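Local coordinates for protein leucine aminopeptidase 1 (Caenorhabditis elegans, PDB 2HC9) that removes N-terminal amino acids, preferably leucine, from peptides as a zinc-dependent M17 aminopeptidase and probably serves in digestion, at residues S237-G242 with T297-L302. The protein carries 1 engineered substitution. Sequence-based numbering, arbitrary orientation.
Sequences SHEVPG and TLHACL
His238 and Leu298 form an antiparallel hydrogen-bonded pair, His238 N donating to Leu298 O at 2.8 Å and Leu298 N donating to His238 O at 2.9 Å, while the preceding pair, Ser237 with His299, is non-hydrogen-bonded. The example illustrates how side chains take over where backbone pairing pauses or ends. Across the non-hydrogen-bonded pair, Ser237 OG and His299 ND1 share a hydrogen bond of 2.8 Å, the hydroxyl lying at the ring's edge and in its plane. A chi1 of -65° sets OG beside the serine's backbone N, where it reaches that edge. Both residues are buried, and the bond gives each of the two polar atoms a partner. The carboxylate of Glu239 stands nearly perpendicular to the same ring, but only approaches it, with OE2 4.1 Å from CE1 of His299. Past the last bridge, Thr297 OG1 accepts a fairly straight bond from Val240 N (3.0 Å, 163° at the hydrogen) and also bonds to Ser243 OG. A valine in place of this threonine would probably leave the amide of Val240 and the hydroxyl of Ser243 without this partner, and the chain leaving the strand less firmly fixed. On the face opposite Ser237 and His299, the side chains of His238 and Leu298 both touch Tyr286 of helix 277-290, and His238 NE2 is tied to Phe294 O. Strand 297-307 lies between antiparallel strand 232-238 and parallel strand 246-254 in the mixed sheet of the catalytic domain.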
loop_
_atom_site.group_PDB
_atom_site.type_symbol
_atom_site.label_atom_id
_atom_site.label_comp_id
_atom_site.label_asym_id
_atom_site.label_seq_id
_atom_site.Cartn_x
_atom_site.Cartn_y
_atom_site.Cartn_z
ATOM N N SER A 237 39.907 -21.055 -15.605
ATOM C CA SER A 237 40.117 -21.258 -17.048
ATOM C C SER A 237 40.660 -22.645 -17.363
ATOM O O SER A 237 41.622 -23.108 -16.716
ATOM C CB SER A 237 41.058 -20.189 -17.607
ATOM O OG SER A 237 40.450 -18.896 -17.503
ATOM N N HIS A 238 40.005 -23.276 -18.346
ATOM C CA HIS A 238 40.363 -24.586 -18.915
ATOM C C HIS A 238 40.786 -24.294 -20.353
ATOM O O HIS A 238 39.956 -24.218 -21.267
ATOM C CB HIS A 238 39.131 -25.499 -18.874
ATOM C CG HIS A 238 39.314 -26.836 -19.542
ATOM N ND1 HIS A 238 39.985 -27.886 -18.944
ATOM C CD2 HIS A 238 38.875 -27.303 -20.740
ATOM C CE1 HIS A 238 39.953 -28.942 -19.744
ATOM N NE2 HIS A 238 39.274 -28.621 -20.835
ATOM N N GLU A 239 42.082 -24.070 -20.535
ATOM C CA GLU A 239 42.594 -23.593 -21.817
ATOM C C GLU A 239 43.067 -24.741 -22.689
ATOM O O GLU A 239 43.874 -25.577 -22.262
ATOM C CB GLU A 239 43.677 -22.533 -21.592
ATOM C CG GLU A 239 43.077 -21.332 -20.841
ATOM C CD GLU A 239 44.027 -20.171 -20.620
ATOM O OE1 GLU A 239 45.149 -20.376 -20.108
ATOM O OE2 GLU A 239 43.612 -19.031 -20.925
ATOM N N VAL A 240 42.513 -24.809 -23.890
ATOM C CA VAL A 240 42.821 -25.887 -24.813
ATOM C C VAL A 240 43.460 -25.241 -26.050
ATOM O O VAL A 240 42.768 -24.627 -26.863
ATOM C CB VAL A 240 41.592 -26.764 -25.196
ATOM C CG1 VAL A 240 42.035 -27.846 -26.202
ATOM C CG2 VAL A 240 40.950 -27.433 -23.942
ATOM N N PRO A 241 44.799 -25.332 -26.154
ATOM C CA PRO A 241 45.522 -24.758 -27.293
ATOM C C PRO A 241 44.898 -25.247 -28.584
ATOM O O PRO A 241 44.588 -26.435 -28.704
ATOM C CB PRO A 241 46.935 -25.335 -27.134
ATOM C CG PRO A 241 47.079 -25.495 -25.640
ATOM C CD PRO A 241 45.714 -25.988 -25.197
ATOM N N GLY A 242 44.664 -24.321 -29.506
ATOM C CA GLY A 242 44.099 -24.659 -30.808
ATOM C C GLY A 242 42.613 -24.986 -30.842
ATOM O O GLY A 242 42.102 -25.404 -31.871
ATOM N N THR A 297 38.110 -24.571 -25.226
ATOM C CA THR A 297 38.537 -23.699 -24.167
ATOM C C THR A 297 37.270 -23.232 -23.447
ATOM O O THR A 297 36.268 -22.883 -24.096
ATOM C CB THR A 297 39.322 -22.496 -24.732
ATOM O OG1 THR A 297 40.590 -22.963 -25.230
ATOM C CG2 THR A 297 39.557 -21.438 -23.649
ATOM N N LEU A 298 37.319 -23.253 -22.116
ATOM C CA LEU A 298 36.123 -23.012 -21.291
ATOM C C LEU A 298 36.541 -22.193 -20.086
ATOM O O LEU A 298 37.569 -22.488 -19.460
ATOM C CB LEU A 298 35.491 -24.333 -20.820
ATOM C CG LEU A 298 34.184 -24.218 -20.019
ATOM C CD1 LEU A 298 33.056 -23.602 -20.893
ATOM C CD2 LEU A 298 33.760 -25.595 -19.435
ATOM N N HIS A 299 35.734 -21.181 -19.748
ATOM C CA HIS A 299 36.021 -20.341 -18.573
ATOM C C HIS A 299 34.752 -20.236 -17.708
ATOM O O HIS A 299 33.648 -20.081 -18.238
ATOM C CB HIS A 299 36.435 -18.921 -18.983
ATOM C CG HIS A 299 37.496 -18.860 -20.047
ATOM N ND1 HIS A 299 38.846 -18.857 -19.754
ATOM C CD2 HIS A 299 37.403 -18.757 -21.397
ATOM C CE1 HIS A 299 39.539 -18.762 -20.880
ATOM N NE2 HIS A 299 38.686 -18.707 -21.892
ATOM N N ALA A 300 34.915 -20.322 -16.392
ATOM C CA ALA A 300 33.841 -19.938 -15.453
ATOM C C ALA A 300 34.241 -18.585 -14.877
ATOM O O ALA A 300 35.359 -18.438 -14.365
ATOM C CB ALA A 300 33.678 -20.985 -14.350
ATOM N N CYS A 301 33.353 -17.587 -14.984
ATOM C CA CYS A 301 33.651 -16.247 -14.486
ATOM C C CYS A 301 32.566 -15.908 -13.469
ATOM O O CYS A 301 31.399 -15.773 -13.840
ATOM C CB CYS A 301 33.591 -15.195 -15.612
ATOM S SG CYS A 301 34.702 -15.550 -16.998
ATOM N N LEU A 302 32.946 -15.800 -12.206
ATOM C CA LEU A 302 31.975 -15.659 -11.118
ATOM C C LEU A 302 32.062 -14.273 -10.524
ATOM O O LEU A 302 33.120 -13.863 -10.072
ATOM C CB LEU A 302 32.209 -16.716 -10.034
ATOM C CG LEU A 302 32.255 -18.156 -10.592
ATOM C CD1 LEU A 302 32.440 -19.118 -9.428
ATOM C CD2 LEU A 302 31.041 -18.565 -11.443
#